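Side-chain contacts in ATP-dependent DNA helicase PIF1 (Candida albicans, PDB 7OTJ), which couples ATP hydrolysis to 5'-3' unwinding of DNA, probably including G-quadruplexes, and probably safeguards nuclear and mitochondrial genome stability: residues E242-M245 against A246-R249; Q276-T279 against N280-A283. All blocks are in the same frame, centred on the assembly; numbering follows the deposited sequence.

Interaction 1 precedes interaction 2 along the chain; their centres lie about 19 Å apart, with nearest atoms about 9 Å from each other, and they do not touch. Residues 242-249 lie within helix 240-253, which follows strand 234-237 of a four-stranded parallel sheet, consistent with the second RecA-like domain of the helicase. Strand 259-267 then enters the antiparallel 2B region, where residues 276-283 form the last turn of helix 273-279 and the loop leading to strand 286-289. Interaction 2 touches a DNA base directly, whereas the nearest atom of interaction 1 is about 7 Å from the nucleic acid and this contact carries a potassium ligand instead.

Interaction 1: E242-M245 against A246-R249; sequences EVDM and ANSR. With K (potassium ion), chain I.
Asn247 lies beside Val243, one helical turn earlier, both side chains pointing the same way. Its CB passes the backbone carbonyl Val243 O at 3.5 Å. CG sits beside the backbone N rather than the carbonyl carbon (chi1 -67°), which brings the amide alongside the preceding turn. At the tip, Asn247 ND2 lies 3.7 Å from Val243 CG1; it also comes near Val243 O, but at an angle too poor for a hydrogen bond, and that carbonyl is taken by Asn247 N. The same ND2 donates to a water at 2.7 Å, which bridges toward Asp244 OD1, an arm modelled too short to be more than doubtful. The other end of the amide, OD1, accepts from the backbone N of Ser449, tying the helix to strand 449-451.

On the next carbonyl, Asp244 O takes two bonds from Ser248, from opposite faces of its plane: Ser248 N at 2.9 Å and Ser248 OG at 2.7 Å. Arg249 N closes the next turn on Met245 O with a nearly straight bond (173°).

At the start of the segment, Glu242 extends to a potassium ion and binds it with both carboxylate oxygens, OE1 at 3.1 Å and OE2 at 2.9 Å. Asp466 O is a further ligand, and Thr239 OG1 bonds Glu242 OE1. Ala246 and Val243 face strands 234-237 and 449-451, a packing of helix on parallel sheet as in the second RecA-like domain of such helicases.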
ATOM      1  N   GLU A 242     -14.205  -4.540 -11.191  1.00 60.61           N
ATOM      2  CA  GLU A 242     -13.766  -3.612 -12.232  1.00 55.05           C
ATOM      3  C   GLU A 242     -12.284  -3.787 -12.530  1.00 54.86           C
ATOM      4  O   GLU A 242     -11.876  -3.860 -13.696  1.00 66.38           O
ATOM      5  CB  GLU A 242     -14.050  -2.170 -11.819  1.00 53.46           C
ATOM      6  CG  GLU A 242     -15.507  -1.827 -11.625  1.00 54.46           C
ATOM      7  CD  GLU A 242     -15.691  -0.581 -10.785  1.00 61.40           C
ATOM      8  OE1 GLU A 242     -15.237  -0.575  -9.618  1.00 73.37           O
ATOM      9  OE2 GLU A 242     -16.279   0.397 -11.287  1.00 62.05           O
ATOM     10  N   VAL A 243     -11.460  -3.861 -11.481  1.00 65.81           N
ATOM     11  CA  VAL A 243     -10.018  -3.974 -11.673  1.00 60.09           C
ATOM     12  C   VAL A 243      -9.693  -5.241 -12.448  1.00 63.86           C
ATOM     13  O   VAL A 243      -8.919  -5.215 -13.412  1.00 68.04           O
ATOM     14  CB  VAL A 243      -9.290  -3.931 -10.313  1.00 50.49           C
ATOM     15  CG1 VAL A 243      -7.827  -4.290 -10.482  1.00 50.30           C
ATOM     16  CG2 VAL A 243      -9.418  -2.558  -9.692  1.00 48.66           C
ATOM     17  N   ASP A 244     -10.323  -6.356 -12.075  1.00 60.14           N
ATOM     18  CA  ASP A 244     -10.087  -7.611 -12.779  1.00 64.35           C
ATOM     19  C   ASP A 244     -10.648  -7.563 -14.193  1.00 60.94           C
ATOM     20  O   ASP A 244     -10.039  -8.100 -15.125  1.00 69.67           O
ATOM     21  CB  ASP A 244     -10.693  -8.773 -11.993  1.00 64.33           C
ATOM     22  CG  ASP A 244      -9.912  -9.086 -10.739  1.00 66.74           C
ATOM     23  OD1 ASP A 244      -8.807  -8.526 -10.592  1.00 66.19           O
ATOM     24  OD2 ASP A 244     -10.394  -9.882  -9.906  1.00 73.17           O
ATOM     25  N   MET A 245     -11.810  -6.936 -14.373  1.00 66.51           N
ATOM     26  CA  MET A 245     -12.376  -6.813 -15.712  1.00 66.91           C
ATOM     27  C   MET A 245     -11.540  -5.879 -16.580  1.00 70.22           C
ATOM     28  O   MET A 245     -11.273  -6.185 -17.748  1.00 68.97           O
ATOM     29  CB  MET A 245     -13.823  -6.335 -15.627  1.00 61.62           C
ATOM     30  CG  MET A 245     -14.786  -7.406 -15.140  1.00 70.23           C
ATOM     31  SD  MET A 245     -14.778  -8.866 -16.199  1.00 99.18           S
ATOM     32  CE  MET A 245     -15.307  -8.149 -17.755  1.00 71.34           C
ATOM     33  N   ALA A 246     -11.129  -4.731 -16.030  1.00 64.01           N
ATOM     34  CA  ALA A 246     -10.272  -3.814 -16.776  1.00 61.15           C
ATOM     35  C   ALA A 246      -8.963  -4.480 -17.189  1.00 61.66           C
ATOM     36  O   ALA A 246      -8.489  -4.286 -18.314  1.00 65.04           O
ATOM     37  CB  ALA A 246     -10.000  -2.558 -15.950  1.00 54.74           C
ATOM     38  N   ASN A 247      -8.358  -5.269 -16.296  1.00 63.61           N
ATOM     39  CA  ASN A 247      -7.177  -6.028 -16.693  1.00 58.61           C
ATOM     40  C   ASN A 247      -7.519  -7.034 -17.783  1.00 63.89           C
ATOM     41  O   ASN A 247      -6.736  -7.232 -18.719  1.00 80.44           O
ATOM     42  CB  ASN A 247      -6.567  -6.744 -15.488  1.00 57.96           C
ATOM     43  CG  ASN A 247      -5.976  -5.787 -14.470  1.00 60.91           C
ATOM     44  OD1 ASN A 247      -5.354  -4.788 -14.823  1.00 57.16           O
ATOM     45  ND2 ASN A 247      -6.174  -6.092 -13.194  1.00 73.20           N
ATOM     46  N   SER A 248      -8.684  -7.679 -17.682  1.00 62.60           N
ATOM     47  CA  SER A 248      -9.059  -8.691 -18.666  1.00 65.53           C
ATOM     48  C   SER A 248      -9.259  -8.081 -20.049  1.00 74.55           C
ATOM     49  O   SER A 248      -8.699  -8.569 -21.037  1.00 82.42           O
ATOM     50  CB  SER A 248     -10.326  -9.420 -18.218  1.00 71.22           C
ATOM     51  OG  SER A 248     -10.122 -10.105 -16.996  1.00 86.05           O
ATOM     52  N   ARG A 249     -10.069  -7.022 -20.144  1.00 65.47           N
ATOM     53  CA  ARG A 249     -10.322  -6.412 -21.446  1.00 73.96           C
ATOM     54  C   ARG A 249      -9.029  -5.918 -22.084  1.00 76.36           C
ATOM     55  O   ARG A 249      -8.828  -6.079 -23.293  1.00 83.92           O
ATOM     56  CB  ARG A 249     -11.353  -5.286 -21.321  1.00 65.32           C
ATOM     57  CG  ARG A 249     -10.983  -4.180 -20.360  1.00 82.13           C
ATOM     58  CD  ARG A 249     -12.103  -3.159 -20.232  1.00 79.68           C
ATOM     59  NE  ARG A 249     -12.352  -2.461 -21.486  1.00 65.94           N
ATOM     60  CZ  ARG A 249     -11.715  -1.362 -21.873  1.00 92.05           C
ATOM     61  NH1 ARG A 249     -10.770  -0.813 -21.125  1.00 89.75           N
ATOM     62  NH2 ARG A 249     -12.035  -0.799 -23.038  1.00 74.71           N
TER
HETATM   63  K     K I1005     -15.528   2.513  -9.511  1.00 93.30           K
HETATM   64  O   HOH W   1      -6.998  -8.407 -12.189  1.00 68.57           O

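Interaction 2: Q276-T279 against N280-A283; sequences QVLT and NFLA. With nucleotides of chain C.
In the 2B domain, at the C-terminal end of helix 273-279, the chain turns into a loop and Phe281 folds back onto Val277 and Leu278 while Asn280 reaches the bound DNA. Two successive backbone bonds between residues three apart make the turn: Asn280 N donates to Val277 O at 3.2 Å, and Phe281 N to Leu278 O at 3.0 Å. This i to i+3 spacing is that of 3-10 bonds.

The Phe281 ring meets two aliphatic branches. Leu278 CD2 lies over one ring face, 4.0 Å above the plane and offset toward the rim. Val277 CG1 touches the ring at Phe281 CE1, 3.6 Å away; this methyl is anti to the Val277 backbone N (chi1 162°), on the carbonyl side, where the returning ring passes. Trp426 and Thr428 of strand 424-429 and Arg439 of strand 435-446 also touch the ring, and Val277 and Leu278 both rest on Val437, so the Val277, Leu278 and Phe281 side chains seat the helix end on the antiparallel sheet.

The Asn280 side chain leaves this cluster for the DNA. Its amide ND2 donates to O4 of thymidine DT5 of chain C at 2.6 Å, but the bond is bent (123° at the hydrogen) and therefore weak. It addresses a base carbonyl, not the phosphate backbone. A water lies within bonding distance of Leu278 O at 2.9 Å and of Phe281 O at 2.8 Å, although it has too few protons for all its neighbouring acceptors. Thr279 OG1 bonds back to Thr275 O inside the helix. Together these contacts form a helix-to-loop turn, with Phe281 packed against the antiparallel sheet and Asn280 at the DNA, consistent with the SH3-like 2B domain of Pif1 helicases.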
ATOM      1  N   GLN A 276      -9.590 -21.400   1.819  1.00 47.63           N
ATOM      2  CA  GLN A 276      -9.844 -20.047   2.295  1.00 48.59           C
ATOM      3  C   GLN A 276      -8.546 -19.298   2.565  1.00 53.91           C
ATOM      4  O   GLN A 276      -8.516 -18.067   2.465  1.00 61.22           O
ATOM      5  CB  GLN A 276     -10.732 -20.090   3.536  1.00 52.72           C
ATOM      6  CG  GLN A 276     -12.117 -20.675   3.263  1.00 46.91           C
ATOM      7  CD  GLN A 276     -12.904 -20.931   4.534  1.00 61.39           C
ATOM      8  OE1 GLN A 276     -12.328 -21.083   5.614  1.00 66.62           O
ATOM      9  NE2 GLN A 276     -14.224 -20.984   4.413  1.00 61.22           N
ATOM     10  N   VAL A 277      -7.473 -20.010   2.914  1.00 54.20           N
ATOM     11  CA  VAL A 277      -6.168 -19.368   3.045  1.00 54.11           C
ATOM     12  C   VAL A 277      -5.628 -18.970   1.680  1.00 50.22           C
ATOM     13  O   VAL A 277      -5.124 -17.856   1.494  1.00 59.49           O
ATOM     14  CB  VAL A 277      -5.180 -20.285   3.786  1.00 50.63           C
ATOM     15  CG1 VAL A 277      -3.753 -19.825   3.540  1.00 51.40           C
ATOM     16  CG2 VAL A 277      -5.468 -20.266   5.253  1.00 55.28           C
ATOM     17  N   LEU A 278      -5.697 -19.882   0.709  1.00 52.82           N
ATOM     18  CA  LEU A 278      -5.141 -19.590  -0.608  1.00 59.02           C
ATOM     19  C   LEU A 278      -5.850 -18.426  -1.281  1.00 48.94           C
ATOM     20  O   LEU A 278      -5.210 -17.644  -1.991  1.00 55.36           O
ATOM     21  CB  LEU A 278      -5.219 -20.829  -1.493  1.00 49.65           C
ATOM     22  CG  LEU A 278      -4.189 -21.906  -1.171  1.00 50.29           C
ATOM     23  CD1 LEU A 278      -4.555 -23.200  -1.872  1.00 53.39           C
ATOM     24  CD2 LEU A 278      -2.814 -21.428  -1.590  1.00 51.02           C
ATOM     25  N   THR A 279      -7.156 -18.277  -1.044  1.00 48.82           N
ATOM     26  CA  THR A 279      -7.924 -17.222  -1.697  1.00 48.24           C
ATOM     27  C   THR A 279      -7.313 -15.849  -1.452  1.00 48.69           C
ATOM     28  O   THR A 279      -7.380 -14.976  -2.325  1.00 61.97           O
ATOM     29  CB  THR A 279      -9.382 -17.279  -1.231  1.00 59.98           C
ATOM     30  OG1 THR A 279      -9.994 -18.468  -1.745  1.00 58.56           O
ATOM     31  CG2 THR A 279     -10.172 -16.070  -1.723  1.00 52.28           C
ATOM     32  N   ASN A 280      -6.662 -15.651  -0.309  1.00 49.40           N
ATOM     33  CA  ASN A 280      -6.144 -14.342   0.055  1.00 48.89           C
ATOM     34  C   ASN A 280      -4.662 -14.177  -0.254  1.00 49.03           C
ATOM     35  O   ASN A 280      -4.087 -13.140   0.089  1.00 49.30           O
ATOM     36  CB  ASN A 280      -6.397 -14.076   1.537  1.00 57.75           C
ATOM     37  CG  ASN A 280      -7.854 -13.827   1.836  1.00 58.71           C
ATOM     38  OD1 ASN A 280      -8.590 -13.320   0.991  1.00 70.07           O
ATOM     39  ND2 ASN A 280      -8.280 -14.182   3.039  1.00 65.29           N
ATOM     40  N   PHE A 281      -4.042 -15.147  -0.927  1.00 51.26           N
ATOM     41  CA  PHE A 281      -2.669 -14.973  -1.385  1.00 54.26           C
ATOM     42  C   PHE A 281      -2.628 -13.957  -2.520  1.00 56.38           C
ATOM     43  O   PHE A 281      -3.438 -14.017  -3.449  1.00 59.53           O
ATOM     44  CB  PHE A 281      -2.079 -16.302  -1.864  1.00 50.82           C
ATOM     45  CG  PHE A 281      -1.532 -17.165  -0.765  1.00 57.34           C
ATOM     46  CD1 PHE A 281      -1.983 -17.029   0.539  1.00 51.40           C
ATOM     47  CD2 PHE A 281      -0.557 -18.114  -1.036  1.00 54.44           C
ATOM     48  CE1 PHE A 281      -1.482 -17.829   1.549  1.00 51.50           C
ATOM     49  CE2 PHE A 281      -0.050 -18.916  -0.025  1.00 51.93           C
ATOM     50  CZ  PHE A 281      -0.512 -18.772   1.263  1.00 51.35           C
ATOM     51  N   LEU A 282      -1.667 -13.031  -2.452  1.00 60.38           N
ATOM     52  CA  LEU A 282      -1.513 -12.037  -3.510  1.00 51.93           C
ATOM     53  C   LEU A 282      -1.121 -12.692  -4.827  1.00 60.50           C
ATOM     54  O   LEU A 282      -1.615 -12.304  -5.893  1.00 70.27           O
ATOM     55  CB  LEU A 282      -0.477 -10.990  -3.105  1.00 56.79           C
ATOM     56  CG  LEU A 282      -0.179  -9.883  -4.121  1.00 61.11           C
ATOM     57  CD1 LEU A 282      -1.446  -9.121  -4.489  1.00 52.92           C
ATOM     58  CD2 LEU A 282       0.889  -8.928  -3.595  1.00 56.08           C
ATOM     59  N   ALA A 283      -0.224 -13.674  -4.775  1.00 61.74           N
ATOM     60  CA  ALA A 283       0.136 -14.416  -5.972  1.00 58.99           C
ATOM     61  C   ALA A 283      -1.111 -15.077  -6.550  1.00 62.07           C
ATOM     62  O   ALA A 283      -1.849 -15.750  -5.812  1.00 62.40           O
ATOM     63  CB  ALA A 283       1.195 -15.468  -5.649  1.00 54.46           C
TER
ATOM     64  P    DT C   5      -0.868  -8.539   5.272  1.00 47.72           P
ATOM     65  OP1  DT C   5       0.564  -8.298   5.578  1.00 49.65           O
ATOM     66  OP2  DT C   5      -1.292  -8.766   3.869  1.00 54.68           O
ATOM     67  O5'  DT C   5      -1.332  -9.753   6.202  1.00 53.42           O
ATOM     68  C5'  DT C   5      -0.858  -9.831   7.544  1.00 51.30           C
ATOM     69  C4'  DT C   5      -0.403 -11.243   7.883  1.00 51.85           C
ATOM     70  O4'  DT C   5      -1.562 -12.103   8.010  1.00 55.46           O
ATOM     71  C3'  DT C   5       0.508 -11.899   6.851  1.00 51.65           C
ATOM     72  O3'  DT C   5       1.513 -12.679   7.502  1.00 68.44           O
ATOM     73  C2'  DT C   5      -0.450 -12.773   6.035  1.00 50.89           C
ATOM     74  C1'  DT C   5      -1.519 -13.145   7.055  1.00 48.79           C
ATOM     75  N1   DT C   5      -2.876 -13.279   6.473  1.00 50.49           N
ATOM     76  C2   DT C   5      -3.577 -14.451   6.649  1.00 56.13           C
ATOM     77  O2   DT C   5      -3.140 -15.409   7.257  1.00 61.52           O
ATOM     78  N3   DT C   5      -4.823 -14.465   6.081  1.00 58.09           N
ATOM     79  C4   DT C   5      -5.427 -13.441   5.371  1.00 57.26           C
ATOM     80  O4   DT C   5      -6.552 -13.548   4.897  1.00 58.67           O
ATOM     81  C5   DT C   5      -4.641 -12.240   5.228  1.00 57.14           C
ATOM     82  C7   DT C   5      -5.194 -11.062   4.478  1.00 50.82           C
ATOM     83  C6   DT C   5      -3.420 -12.217   5.786  1.00 52.87           C
TER
HETATM   84  O   HOH W   2      -5.264 -15.916  -4.266  1.00 46.37           O